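Local coordinates for putative lipoprotein YcdA (Bacillus subtilis subsp. subtilis str. 168, PDB 4R4G) that is of unknown function but is probably a membrane-anchored lipoprotein, with an Ig-like N-terminal domain joined through a kinked helix to an alpha/beta C-terminal domain, at residues D21-L26 with V40-V45; S28-S33 with D75-S80; S59-L64 with L110-E115; S80-G85 with N97-V102. One frame throughout, in Å; residues are numbered along the deposited sequence.

Interaction 1: residues D21-L26 with V40-V45; sequences DVSYTL and VLKVNV
Three antiparallel hydrogen-bonded pairs, Asp21-Asn44, Ser23-Lys42 and Thr25-Val40, give six backbone bonds. The straightest of the six is Lys42 N to Ser23 O, 2.8 Å with 166° at the hydrogen; the longest, Asp21 N to Asn44 O, is 3.3 Å. Thr25 OG1 adds a seventh, 2.9 Å from Val40 O and 47° out of the carbonyl plane, while Thr25 N, 2.8 Å from Val40 O, approaches in that plane. OG1 sits between its own backbone N and carbonyl carbon (chi1 62°), facing Val40 O. On the face carrying Asp21 and Ser23, water 1 donates to Asp21 OD2 and Lys42 O and accepts from Ser23 OG.

This is the pairing of strands 16-25 and 39-48 in one four-stranded sheet of the Ig-like domain. The face bearing Val22, Tyr24, Leu41 and Val43 is largely apolar. Val22 CG1 packs 3.6 Å from Leu41 CD1, and Val22 CG2 lies beside Val43 CG1. The same Leu41 methyl meets Tyr24 CE1 at 4.1 Å, while the tyrosine hydroxyl bonds to Gly105 N.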
loop_
_atom_site.group_PDB
_atom_site.type_symbol
_atom_site.label_atom_id
_atom_site.label_comp_id
_atom_site.label_asym_id
_atom_site.label_seq_id
_atom_site.Cartn_x
_atom_site.Cartn_y
_atom_site.Cartn_z
ATOM N N ASP A 21 -12.932 -20.700 -5.435
ATOM C CA ASP A 21 -12.885 -19.376 -4.777
ATOM C C ASP A 21 -12.937 -18.213 -5.793
ATOM O O ASP A 21 -12.527 -18.400 -6.939
ATOM C CB ASP A 21 -11.607 -19.264 -3.923
ATOM C CG ASP A 21 -11.582 -18.069 -2.993
ATOM O OD1 ASP A 21 -12.315 -18.093 -1.983
ATOM O OD2 ASP A 21 -10.849 -17.093 -3.294
ATOM N N VAL A 22 -13.446 -17.020 -5.379
ATOM C CA VAL A 22 -13.539 -15.801 -6.203
ATOM C C VAL A 22 -13.198 -14.591 -5.334
ATOM O O VAL A 22 -13.904 -14.297 -4.362
ATOM C CB VAL A 22 -14.906 -15.600 -6.923
ATOM C CG1 VAL A 22 -14.955 -14.269 -7.659
ATOM C CG2 VAL A 22 -15.209 -16.736 -7.897
ATOM N N SER A 23 -12.142 -13.866 -5.699
ATOM C CA SER A 23 -11.741 -12.687 -4.952
ATOM C C SER A 23 -11.184 -11.617 -5.860
ATOM O O SER A 23 -10.773 -11.901 -6.985
ATOM C CB SER A 23 -10.697 -13.059 -3.905
ATOM O OG SER A 23 -9.508 -13.536 -4.506
ATOM N N TYR A 24 -11.188 -10.379 -5.367
ATOM C CA TYR A 24 -10.588 -9.227 -6.031
ATOM C C TYR A 24 -9.154 -9.115 -5.566
ATOM O O TYR A 24 -8.844 -9.343 -4.376
ATOM C CB TYR A 24 -11.347 -7.930 -5.714
ATOM C CG TYR A 24 -12.738 -7.841 -6.292
ATOM C CD1 TYR A 24 -12.936 -7.694 -7.665
ATOM C CD2 TYR A 24 -13.856 -7.803 -5.464
ATOM C CE1 TYR A 24 -14.217 -7.559 -8.201
ATOM C CE2 TYR A 24 -15.143 -7.668 -5.990
ATOM C CZ TYR A 24 -15.318 -7.554 -7.361
ATOM O OH TYR A 24 -16.575 -7.416 -7.888
ATOM N N THR A 25 -8.266 -8.802 -6.503
ATOM C CA THR A 25 -6.852 -8.623 -6.198
ATOM C C THR A 25 -6.365 -7.357 -6.895
ATOM O O THR A 25 -7.032 -6.810 -7.791
ATOM C CB THR A 25 -5.995 -9.862 -6.588
ATOM O OG1 THR A 25 -6.059 -10.103 -8.002
ATOM C CG2 THR A 25 -6.350 -11.129 -5.800
ATOM N N LEU A 26 -5.219 -6.868 -6.441
ATOM C CA LEU A 26 -4.597 -5.727 -7.070
ATOM C C LEU A 26 -3.756 -6.287 -8.169
ATOM O O LEU A 26 -3.171 -7.356 -7.954
ATOM C CB LEU A 26 -3.726 -4.931 -6.079
ATOM C CG LEU A 26 -4.405 -4.012 -5.079
ATOM C CD1 LEU A 26 -3.386 -3.503 -4.122
ATOM C CD2 LEU A 26 -5.078 -2.823 -5.759
ATOM N N VAL A 40 -8.213 -7.103 -10.386
ATOM C CA VAL A 40 -7.974 -8.362 -11.066
ATOM C C VAL A 40 -8.822 -9.384 -10.349
ATOM O O VAL A 40 -8.712 -9.500 -9.128
ATOM C CB VAL A 40 -6.461 -8.719 -11.123
ATOM C CG1 VAL A 40 -6.237 -10.162 -11.581
ATOM C CG2 VAL A 40 -5.717 -7.747 -12.032
ATOM N N LEU A 41 -9.710 -10.079 -11.080
ATOM C CA LEU A 41 -10.568 -11.092 -10.480
ATOM C C LEU A 41 -9.808 -12.411 -10.455
ATOM O O LEU A 41 -9.379 -12.896 -11.505
ATOM C CB LEU A 41 -11.894 -11.202 -11.249
ATOM C CG LEU A 41 -12.980 -12.100 -10.653
ATOM C CD1 LEU A 41 -13.723 -11.393 -9.536
ATOM C CD2 LEU A 41 -13.941 -12.532 -11.716
ATOM N N LYS A 42 -9.574 -12.948 -9.238
ATOM C CA LYS A 42 -8.857 -14.214 -9.031
ATOM C C LYS A 42 -9.898 -15.292 -8.793
ATOM O O LYS A 42 -10.594 -15.277 -7.771
ATOM C CB LYS A 42 -7.846 -14.098 -7.863
ATOM C CG LYS A 42 -6.950 -15.312 -7.623
ATOM C CD LYS A 42 -5.931 -15.006 -6.544
ATOM C CE LYS A 42 -5.377 -16.228 -5.859
ATOM N NZ LYS A 42 -4.120 -15.919 -5.115
ATOM N N VAL A 43 -10.043 -16.187 -9.772
ATOM C CA VAL A 43 -10.998 -17.298 -9.762
ATOM C C VAL A 43 -10.200 -18.610 -9.647
ATOM O O VAL A 43 -9.472 -18.955 -10.575
ATOM C CB VAL A 43 -11.935 -17.282 -11.009
ATOM C CG1 VAL A 43 -13.058 -18.304 -10.885
ATOM C CG2 VAL A 43 -12.510 -15.891 -11.258
ATOM N N ASN A 44 -10.287 -19.297 -8.485
ATOM C CA ASN A 44 -9.620 -20.585 -8.283
ATOM C C ASN A 44 -10.576 -21.641 -8.769
ATOM O O ASN A 44 -11.720 -21.675 -8.317
ATOM C CB ASN A 44 -9.194 -20.830 -6.811
ATOM C CG ASN A 44 -8.384 -22.102 -6.632
ATOM O OD1 ASN A 44 -8.913 -23.216 -6.488
ATOM N ND2 ASN A 44 -7.077 -21.975 -6.702
ATOM N N VAL A 45 -10.143 -22.435 -9.748
ATOM C CA VAL A 45 -10.965 -23.460 -10.366
ATOM C C VAL A 45 -10.303 -24.817 -10.205
ATOM O O VAL A 45 -9.108 -24.896 -9.920
ATOM C CB VAL A 45 -11.273 -23.169 -11.876
ATOM C CG1 VAL A 45 -12.067 -21.875 -12.058
ATOM C CG2 VAL A 45 -10.003 -23.173 -12.735
HETATM O O HOH W 1 -9.046 -16.454 -5.392
#

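Interaction 2: residues S28-S33 with D75-S80; sequences SKYDKS and DPEDYS
The Tyr30 ring has Glu77 CG at its edge, near the ring plane, 4.2 Å from CE2, and the CB of the preceding residue, Lys29, over the centre of one face. Within 75-80, the Tyr79 ring has Asp75 OD1 at its edge and in its plane. That same oxygen forms a salt bridge with Lys82 NZ.

Closest across the contact is Ser28, whose OG stands 3.4 Å from Glu77 CA. OG is anti to the backbone N (chi1 171°), which brings it against Glu77 CA, while CB rests 3.8 Å from Asp75 O; OG also accepts a weak bond from Tyr30 N. Ser28 opens a type I beta turn closed by Asp31 N to Ser28 O at 3.0 Å. Each loop holds an Asx turn. Asp31 OD1 accepts from Ser33 N and, at 2.8 Å, from Ser33 OG on the syn side; Asp78 OD1 takes both Ser80 N and Ser80 OG from one face of its carboxylate.

The strand 16-25 to 39-48 connection thus meets the loop after strand 69-71 by van der Waals packing. The turns of both loops are probably shaped mainly by internal bonds and near neighbours such as Thr74, partner of Asp31 OD2.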
loop_
_atom_site.group_PDB
_atom_site.type_symbol
_atom_site.label_atom_id
_atom_site.label_comp_id
_atom_site.label_asym_id
_atom_site.label_seq_id
_atom_site.Cartn_x
_atom_site.Cartn_y
_atom_site.Cartn_z
ATOM N N SER A 28 -0.496 -7.016 -10.805
ATOM C CA SER A 28 0.936 -7.240 -10.630
ATOM C C SER A 28 1.640 -5.890 -10.749
ATOM O O SER A 28 1.108 -5.026 -11.454
ATOM C CB SER A 28 1.436 -8.213 -11.699
ATOM O OG SER A 28 2.849 -8.343 -11.742
ATOM N N LYS A 29 2.824 -5.693 -10.085
ATOM C CA LYS A 29 3.612 -4.445 -10.215
ATOM C C LYS A 29 3.914 -4.194 -11.711
ATOM O O LYS A 29 3.990 -3.049 -12.159
ATOM C CB LYS A 29 4.963 -4.489 -9.419
ATOM C CG LYS A 29 4.932 -5.031 -7.978
ATOM C CD LYS A 29 6.304 -5.057 -7.247
ATOM C CE LYS A 29 6.160 -5.639 -5.840
ATOM N NZ LYS A 29 7.413 -5.559 -5.030
ATOM N N TYR A 30 4.026 -5.306 -12.479
ATOM C CA TYR A 30 4.410 -5.348 -13.877
ATOM C C TYR A 30 3.220 -5.517 -14.837
ATOM O O TYR A 30 3.444 -5.536 -16.053
ATOM C CB TYR A 30 5.461 -6.458 -14.068
ATOM C CG TYR A 30 6.532 -6.395 -13.002
ATOM C CD1 TYR A 30 7.453 -5.353 -12.974
ATOM C CD2 TYR A 30 6.541 -7.295 -11.941
ATOM C CE1 TYR A 30 8.389 -5.241 -11.952
ATOM C CE2 TYR A 30 7.477 -7.195 -10.913
ATOM C CZ TYR A 30 8.400 -6.164 -10.922
ATOM O OH TYR A 30 9.339 -6.053 -9.919
ATOM N N ASP A 31 1.962 -5.554 -14.316
ATOM C CA ASP A 31 0.738 -5.644 -15.131
ATOM C C ASP A 31 0.565 -4.362 -15.948
ATOM O O ASP A 31 0.635 -3.263 -15.394
ATOM C CB ASP A 31 -0.490 -5.866 -14.226
ATOM C CG ASP A 31 -1.713 -6.528 -14.854
ATOM O OD1 ASP A 31 -2.104 -6.120 -15.982
ATOM O OD2 ASP A 31 -2.320 -7.418 -14.184
ATOM N N LYS A 32 0.374 -4.500 -17.262
ATOM C CA LYS A 32 0.228 -3.339 -18.138
ATOM C C LYS A 32 -1.165 -3.287 -18.783
ATOM O O LYS A 32 -1.482 -2.309 -19.463
ATOM C CB LYS A 32 1.340 -3.319 -19.212
ATOM C CG LYS A 32 2.751 -3.022 -18.667
ATOM C CD LYS A 32 2.915 -1.608 -18.068
ATOM C CE LYS A 32 4.142 -1.490 -17.191
ATOM N NZ LYS A 32 4.247 -0.147 -16.556
ATOM N N SER A 33 -2.010 -4.300 -18.526
ATOM C CA SER A 33 -3.372 -4.367 -19.079
ATOM C C SER A 33 -4.453 -3.733 -18.153
ATOM O O SER A 33 -5.574 -3.505 -18.618
ATOM C CB SER A 33 -3.747 -5.809 -19.423
ATOM O OG SER A 33 -3.333 -6.742 -18.439
ATOM N N ASP A 75 -1.861 -11.799 -15.731
ATOM C CA ASP A 75 -0.943 -12.683 -15.044
ATOM C C ASP A 75 -0.644 -12.144 -13.669
ATOM O O ASP A 75 -0.534 -10.922 -13.525
ATOM C CB ASP A 75 0.366 -12.856 -15.865
ATOM C CG ASP A 75 0.258 -13.753 -17.079
ATOM O OD1 ASP A 75 -0.365 -14.810 -16.974
ATOM O OD2 ASP A 75 0.827 -13.402 -18.128
ATOM N N PRO A 76 -0.457 -13.023 -12.647
ATOM C CA PRO A 76 -0.060 -12.521 -11.320
ATOM C C PRO A 76 1.436 -12.138 -11.345
ATOM O O PRO A 76 2.072 -12.345 -12.382
ATOM C CB PRO A 76 -0.344 -13.729 -10.411
ATOM C CG PRO A 76 -0.081 -14.897 -11.261
ATOM C CD PRO A 76 -0.493 -14.506 -12.663
ATOM N N GLU A 77 2.020 -11.613 -10.225
ATOM C CA GLU A 77 3.450 -11.276 -10.199
ATOM C C GLU A 77 4.271 -12.553 -10.364
ATOM O O GLU A 77 5.243 -12.549 -11.108
ATOM C CB GLU A 77 3.831 -10.524 -8.916
ATOM C CG GLU A 77 5.303 -10.131 -8.797
ATOM C CD GLU A 77 6.197 -11.093 -8.034
ATOM O OE1 GLU A 77 5.663 -11.977 -7.323
ATOM O OE2 GLU A 77 7.437 -10.938 -8.120
ATOM N N ASP A 78 3.848 -13.657 -9.730
ATOM C CA ASP A 78 4.546 -14.929 -9.857
ATOM C C ASP A 78 3.648 -15.862 -10.651
ATOM O O ASP A 78 2.704 -16.424 -10.102
ATOM C CB ASP A 78 4.904 -15.476 -8.465
ATOM C CG ASP A 78 5.703 -16.753 -8.426
ATOM O OD1 ASP A 78 5.968 -17.329 -9.505
ATOM O OD2 ASP A 78 6.027 -17.208 -7.316
ATOM N N TYR A 79 3.938 -16.022 -11.957
ATOM C CA TYR A 79 3.137 -16.827 -12.873
ATOM C C TYR A 79 2.906 -18.254 -12.346
ATOM O O TYR A 79 1.935 -18.882 -12.763
ATOM C CB TYR A 79 3.749 -16.861 -14.289
ATOM C CG TYR A 79 2.859 -17.559 -15.297
ATOM C CD1 TYR A 79 1.708 -16.945 -15.780
ATOM C CD2 TYR A 79 3.136 -18.854 -15.723
ATOM C CE1 TYR A 79 0.867 -17.593 -16.675
ATOM C CE2 TYR A 79 2.285 -19.520 -16.605
ATOM C CZ TYR A 79 1.143 -18.885 -17.068
ATOM O OH TYR A 79 0.282 -19.489 -17.954
ATOM N N SER A 80 3.751 -18.759 -11.415
ATOM C CA SER A 80 3.567 -20.098 -10.841
ATOM C C SER A 80 2.261 -20.157 -10.042
ATOM O O SER A 80 1.726 -21.246 -9.877
ATOM C CB SER A 80 4.754 -20.509 -9.975
ATOM O OG SER A 80 4.880 -19.715 -8.805
#

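Interaction 3: residues S59-L64 with L110-E115; sequences SMDFTL and LNYTPE
Phe62 and Tyr112, a non-hydrogen-bonded antiparallel pair, set their rings obliquely: the planes are 34° apart and the centroids 4.8 Å. Tyr112 CD1 sits over one face of the Phe62 ring, offset toward its rim. Tyr112 CG is anti to the backbone N (chi1 170°) whereas Phe62 CG lies beside its own N (chi1 -58°), departures consistent with the rings meeting. Further along the same face, Leu64 and Leu110 cross at about a right angle, CD1 to CD1 at 4.0 Å.

At the other end, the Asp61 and Glu115 side chains also cross nearly perpendicularly, with Asp61 OD1 2.7 Å from Glu115 OE2. Water 2 donates to Asp61 OD2 and accepts from Tyr112 OH and Glu115 N. Asp61 OD2 also accepts from Asp58 N.

Backbone bonds include Asn111 N to Thr63 O, 2.9 Å, and Thr113 N to Asp61 O at 3.0 Å. Such pairing of strands 62-66 and 107-112, with Phe62 and Leu110 turned toward strands 39-48 and 93-102, is characteristic of the Ig-like beta sandwich.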
loop_
_atom_site.group_PDB
_atom_site.type_symbol
_atom_site.label_atom_id
_atom_site.label_comp_id
_atom_site.label_asym_id
_atom_site.label_seq_id
_atom_site.Cartn_x
_atom_site.Cartn_y
_atom_site.Cartn_z
ATOM N N SER A 59 -5.013 -22.281 -19.068
ATOM C CA SER A 59 -5.618 -21.011 -18.663
ATOM C C SER A 59 -6.448 -20.443 -19.830
ATOM O O SER A 59 -7.547 -19.929 -19.619
ATOM C CB SER A 59 -4.530 -20.022 -18.249
ATOM O OG SER A 59 -3.323 -20.696 -17.925
HETATM N N MSE A 60 -5.902 -20.567 -21.085
HETATM C CA MSE A 60 -6.480 -20.126 -22.364
HETATM C C MSE A 60 -7.853 -20.735 -22.658
HETATM O O MSE A 60 -8.531 -20.297 -23.578
HETATM C CB MSE A 60 -5.542 -20.486 -23.526
HETATM C CG MSE A 60 -4.511 -19.418 -23.841
HETATM SE SE MSE A 60 -3.346 -19.974 -25.306
HETATM C CE MSE A 60 -2.416 -18.253 -25.572
ATOM N N ASP A 61 -8.268 -21.768 -21.901
ATOM C CA ASP A 61 -9.554 -22.444 -22.102
ATOM C C ASP A 61 -10.665 -21.683 -21.394
ATOM O O ASP A 61 -11.848 -22.018 -21.539
ATOM C CB ASP A 61 -9.512 -23.901 -21.589
ATOM C CG ASP A 61 -8.424 -24.739 -22.199
ATOM O OD1 ASP A 61 -7.991 -24.419 -23.331
ATOM O OD2 ASP A 61 -8.008 -25.720 -21.554
ATOM N N PHE A 62 -10.295 -20.679 -20.593
ATOM C CA PHE A 62 -11.284 -19.887 -19.864
ATOM C C PHE A 62 -11.272 -18.463 -20.352
ATOM O O PHE A 62 -10.208 -17.917 -20.647
ATOM C CB PHE A 62 -11.034 -19.914 -18.341
ATOM C CG PHE A 62 -11.017 -21.276 -17.686
ATOM C CD1 PHE A 62 -9.874 -22.074 -17.727
ATOM C CD2 PHE A 62 -12.127 -21.743 -16.989
ATOM C CE1 PHE A 62 -9.842 -23.310 -17.089
ATOM C CE2 PHE A 62 -12.090 -22.979 -16.341
ATOM C CZ PHE A 62 -10.943 -23.748 -16.387
ATOM N N THR A 63 -12.465 -17.864 -20.448
ATOM C CA THR A 63 -12.665 -16.467 -20.833
ATOM C C THR A 63 -13.635 -15.858 -19.841
ATOM O O THR A 63 -14.515 -16.555 -19.322
ATOM C CB THR A 63 -13.146 -16.320 -22.290
ATOM O OG1 THR A 63 -14.396 -16.982 -22.435
ATOM C CG2 THR A 63 -12.157 -16.877 -23.308
ATOM N N LEU A 64 -13.474 -14.570 -19.558
ATOM C CA LEU A 64 -14.404 -13.897 -18.676
ATOM C C LEU A 64 -15.062 -12.763 -19.395
ATOM O O LEU A 64 -14.398 -12.010 -20.108
ATOM C CB LEU A 64 -13.708 -13.370 -17.405
ATOM C CG LEU A 64 -14.638 -12.975 -16.268
ATOM C CD1 LEU A 64 -14.802 -14.101 -15.293
ATOM C CD2 LEU A 64 -14.119 -11.825 -15.563
ATOM N N LEU A 110 -17.913 -16.618 -16.447
ATOM C CA LEU A 110 -16.737 -17.416 -16.727
ATOM C C LEU A 110 -17.152 -18.547 -17.632
ATOM O O LEU A 110 -18.097 -19.261 -17.296
ATOM C CB LEU A 110 -16.107 -17.944 -15.424
ATOM C CG LEU A 110 -14.831 -18.784 -15.561
ATOM C CD1 LEU A 110 -13.637 -17.915 -15.799
ATOM C CD2 LEU A 110 -14.586 -19.595 -14.315
ATOM N N ASN A 111 -16.473 -18.692 -18.792
ATOM C CA ASN A 111 -16.754 -19.784 -19.735
ATOM C C ASN A 111 -15.535 -20.659 -19.849
ATOM O O ASN A 111 -14.415 -20.158 -19.855
ATOM C CB ASN A 111 -17.205 -19.301 -21.133
ATOM C CG ASN A 111 -17.598 -20.441 -22.092
ATOM O OD1 ASN A 111 -18.638 -21.107 -21.933
ATOM N ND2 ASN A 111 -16.760 -20.718 -23.095
ATOM N N TYR A 112 -15.757 -21.994 -19.886
ATOM C CA TYR A 112 -14.722 -23.020 -20.027
ATOM C C TYR A 112 -15.025 -23.843 -21.247
ATOM O O TYR A 112 -16.122 -24.396 -21.337
ATOM C CB TYR A 112 -14.589 -23.926 -18.798
ATOM C CG TYR A 112 -13.695 -25.129 -19.050
ATOM C CD1 TYR A 112 -12.330 -24.975 -19.294
ATOM C CD2 TYR A 112 -14.220 -26.417 -19.092
ATOM C CE1 TYR A 112 -11.502 -26.080 -19.506
ATOM C CE2 TYR A 112 -13.408 -27.526 -19.340
ATOM C CZ TYR A 112 -12.048 -27.355 -19.545
ATOM O OH TYR A 112 -11.253 -28.452 -19.811
ATOM N N THR A 113 -14.058 -23.917 -22.191
ATOM C CA THR A 113 -14.172 -24.708 -23.412
ATOM C C THR A 113 -13.025 -25.719 -23.377
ATOM O O THR A 113 -11.856 -25.355 -23.572
ATOM C CB THR A 113 -14.241 -23.834 -24.688
ATOM O OG1 THR A 113 -15.463 -23.086 -24.673
ATOM C CG2 THR A 113 -14.199 -24.662 -25.975
ATOM N N PRO A 114 -13.369 -26.998 -23.097
ATOM C CA PRO A 114 -12.336 -28.055 -23.024
ATOM C C PRO A 114 -11.610 -28.275 -24.346
ATOM O O PRO A 114 -12.196 -28.079 -25.411
ATOM C CB PRO A 114 -13.122 -29.302 -22.613
ATOM C CG PRO A 114 -14.522 -29.018 -23.017
ATOM C CD PRO A 114 -14.713 -27.546 -22.827
ATOM N N GLU A 115 -10.307 -28.629 -24.255
ATOM C CA GLU A 115 -9.428 -28.861 -25.404
ATOM C C GLU A 115 -9.746 -30.240 -25.953
ATOM O O GLU A 115 -9.071 -31.236 -25.661
ATOM C CB GLU A 115 -7.951 -28.695 -25.025
ATOM C CG GLU A 115 -7.588 -27.282 -24.615
ATOM C CD GLU A 115 -6.119 -26.927 -24.463
ATOM O OE1 GLU A 115 -5.257 -27.795 -24.727
ATOM O OE2 GLU A 115 -5.827 -25.761 -24.103
HETATM O O HOH W 2 -9.284 -28.232 -21.616
#

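Interaction 4: residues S80-G85 with N97-V102; sequences SEKLQG and NLFFVV
Leu83 N donates to Asn97 O at 2.9 Å, in the carbonyl plane and on a lone pair, with 160° at the hydrogen. Lys82 CG also packs against Asn97 O, at 3.4 Å. A second bond runs the opposite way: Asn97 ND2 reaches Glu81 O at 3.1 Å, and the acceptor lies just 3° out of the amide plane. The other end of that amide, OD1, accepts from Asn44 ND2, so bonds at both ends fix its rotation.

Beside these bonds, the Lys82 chain and the Phe99 ring run antiparallel past one another, and Lys82 CG comes to the ring edge 3.7 Å from CD1. The Leu83 and Leu98 CD2 atoms are 3.9 Å apart.

Lys82, CG anti to its N (chi1 -161°) and extended beyond, carries NZ past the ring to Thr74 O. Water 3 accepts from Phe99 N and, weakly, from Lys82 NZ. The two Asn97 bonds therefore hold this loop to strand 93-102 of the Ig-like domain, while the buried lysine ties it to Thr74 and Asp75.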
loop_
_atom_site.group_PDB
_atom_site.type_symbol
_atom_site.label_atom_id
_atom_site.label_comp_id
_atom_site.label_asym_id
_atom_site.label_seq_id
_atom_site.Cartn_x
_atom_site.Cartn_y
_atom_site.Cartn_z
ATOM N N SER A 80 3.751 -18.759 -11.415
ATOM C CA SER A 80 3.567 -20.098 -10.841
ATOM C C SER A 80 2.261 -20.157 -10.042
ATOM O O SER A 80 1.726 -21.246 -9.877
ATOM C CB SER A 80 4.754 -20.509 -9.975
ATOM O OG SER A 80 4.880 -19.715 -8.805
ATOM N N GLU A 81 1.712 -18.988 -9.630
ATOM C CA GLU A 81 0.452 -18.863 -8.896
ATOM C C GLU A 81 -0.772 -19.037 -9.793
ATOM O O GLU A 81 -1.900 -18.876 -9.316
ATOM C CB GLU A 81 0.336 -17.474 -8.253
ATOM C CG GLU A 81 1.214 -17.143 -7.045
ATOM C CD GLU A 81 0.956 -15.723 -6.547
ATOM O OE1 GLU A 81 -0.229 -15.305 -6.519
ATOM O OE2 GLU A 81 1.941 -15.013 -6.231
ATOM N N LYS A 82 -0.566 -19.289 -11.093
ATOM C CA LYS A 82 -1.634 -19.401 -12.062
ATOM C C LYS A 82 -1.794 -20.831 -12.484
ATOM O O LYS A 82 -0.850 -21.608 -12.342
ATOM C CB LYS A 82 -1.307 -18.502 -13.269
ATOM C CG LYS A 82 -2.505 -18.143 -14.143
ATOM C CD LYS A 82 -2.151 -17.121 -15.182
ATOM C CE LYS A 82 -3.216 -17.052 -16.239
ATOM N NZ LYS A 82 -3.101 -15.843 -17.097
ATOM N N LEU A 83 -2.979 -21.190 -13.013
ATOM C CA LEU A 83 -3.249 -22.525 -13.529
ATOM C C LEU A 83 -2.192 -22.875 -14.582
ATOM O O LEU A 83 -1.893 -22.050 -15.453
ATOM C CB LEU A 83 -4.675 -22.616 -14.115
ATOM C CG LEU A 83 -5.087 -23.958 -14.749
ATOM C CD1 LEU A 83 -5.188 -25.062 -13.713
ATOM C CD2 LEU A 83 -6.397 -23.833 -15.469
ATOM N N GLN A 84 -1.604 -24.071 -14.473
ATOM C CA GLN A 84 -0.550 -24.464 -15.388
ATOM C C GLN A 84 -1.055 -25.414 -16.428
ATOM O O GLN A 84 -1.852 -26.316 -16.140
ATOM C CB GLN A 84 0.643 -25.077 -14.641
ATOM C CG GLN A 84 1.311 -24.156 -13.611
ATOM C CD GLN A 84 1.943 -22.897 -14.173
ATOM O OE1 GLN A 84 2.729 -22.912 -15.132
ATOM N NE2 GLN A 84 1.640 -21.782 -13.545
ATOM N N GLY A 85 -0.574 -25.203 -17.646
ATOM C CA GLY A 85 -0.894 -26.048 -18.786
ATOM C C GLY A 85 -0.451 -27.461 -18.491
ATOM O O GLY A 85 0.722 -27.701 -18.193
ATOM N N ASN A 97 -5.467 -21.085 -10.288
ATOM C CA ASN A 97 -6.104 -19.777 -10.342
ATOM C C ASN A 97 -6.118 -19.180 -11.736
ATOM O O ASN A 97 -5.197 -19.419 -12.528
ATOM C CB ASN A 97 -5.384 -18.790 -9.412
ATOM C CG ASN A 97 -5.454 -19.102 -7.949
ATOM O OD1 ASN A 97 -6.515 -19.091 -7.324
ATOM N ND2 ASN A 97 -4.298 -19.237 -7.345
ATOM N N LEU A 98 -7.138 -18.331 -11.990
ATOM C CA LEU A 98 -7.338 -17.589 -13.223
ATOM C C LEU A 98 -7.457 -16.134 -12.854
ATOM O O LEU A 98 -7.962 -15.807 -11.784
ATOM C CB LEU A 98 -8.565 -18.068 -14.011
ATOM C CG LEU A 98 -8.775 -19.557 -14.201
ATOM C CD1 LEU A 98 -10.196 -19.818 -14.573
ATOM C CD2 LEU A 98 -7.802 -20.152 -15.243
ATOM N N PHE A 99 -6.948 -15.257 -13.708
ATOM C CA PHE A 99 -6.890 -13.829 -13.438
ATOM C C PHE A 99 -7.439 -13.046 -14.622
ATOM O O PHE A 99 -7.083 -13.322 -15.775
ATOM C CB PHE A 99 -5.433 -13.428 -13.146
ATOM C CG PHE A 99 -4.774 -14.182 -12.015
ATOM C CD1 PHE A 99 -4.184 -15.420 -12.234
ATOM C CD2 PHE A 99 -4.680 -13.621 -10.744
ATOM C CE1 PHE A 99 -3.582 -16.119 -11.189
ATOM C CE2 PHE A 99 -4.079 -14.320 -9.699
ATOM C CZ PHE A 99 -3.552 -15.571 -9.925
ATOM N N PHE A 100 -8.321 -12.077 -14.335
ATOM C CA PHE A 100 -8.984 -11.286 -15.354
ATOM C C PHE A 100 -9.104 -9.852 -14.932
ATOM O O PHE A 100 -9.461 -9.580 -13.792
ATOM C CB PHE A 100 -10.382 -11.849 -15.653
ATOM C CG PHE A 100 -10.394 -13.267 -16.167
ATOM C CD1 PHE A 100 -10.135 -13.543 -17.503
ATOM C CD2 PHE A 100 -10.675 -14.331 -15.315
ATOM C CE1 PHE A 100 -10.131 -14.855 -17.975
ATOM C CE2 PHE A 100 -10.690 -15.642 -15.791
ATOM C CZ PHE A 100 -10.399 -15.897 -17.113
ATOM N N VAL A 101 -8.841 -8.938 -15.868
ATOM C CA VAL A 101 -8.930 -7.499 -15.649
ATOM C C VAL A 101 -10.413 -7.135 -15.640
ATOM O O VAL A 101 -11.095 -7.345 -16.644
ATOM C CB VAL A 101 -8.134 -6.720 -16.736
ATOM C CG1 VAL A 101 -8.158 -5.227 -16.472
ATOM C CG2 VAL A 101 -6.706 -7.234 -16.860
ATOM N N VAL A 102 -10.897 -6.606 -14.504
ATOM C CA VAL A 102 -12.303 -6.255 -14.257
ATOM C C VAL A 102 -12.473 -4.908 -13.534
ATOM O O VAL A 102 -11.613 -4.471 -12.767
ATOM C CB VAL A 102 -13.027 -7.362 -13.415
ATOM C CG1 VAL A 102 -13.162 -8.662 -14.188
ATOM C CG2 VAL A 102 -12.354 -7.600 -12.050
HETATM O O HOH W 3 -6.251 -15.888 -16.418
#

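From the N terminus, interaction 1 closes first, across the 13 residues between its segments, pairing strands 16-25 and 39-48. Interaction 2 starts within that connection and ends at 75-80, so it crosses interaction 1; it also crosses interaction 3, which joins 59-64 to 110-115 in the second sheet. Interaction 4 follows interaction 2 directly, sharing Ser80, and falls wholly within the chain spanned by interaction 3. Leu41 N to Phe100 O, 2.8 Å, is a probable hydrogen bond joining interactions 1 and 4 in one sheet. Between the sheets, Leu98 CD1 meets Phe62 CG at 3.5 Å and Val45 CG2 meets Phe62 CZ at 3.8 Å.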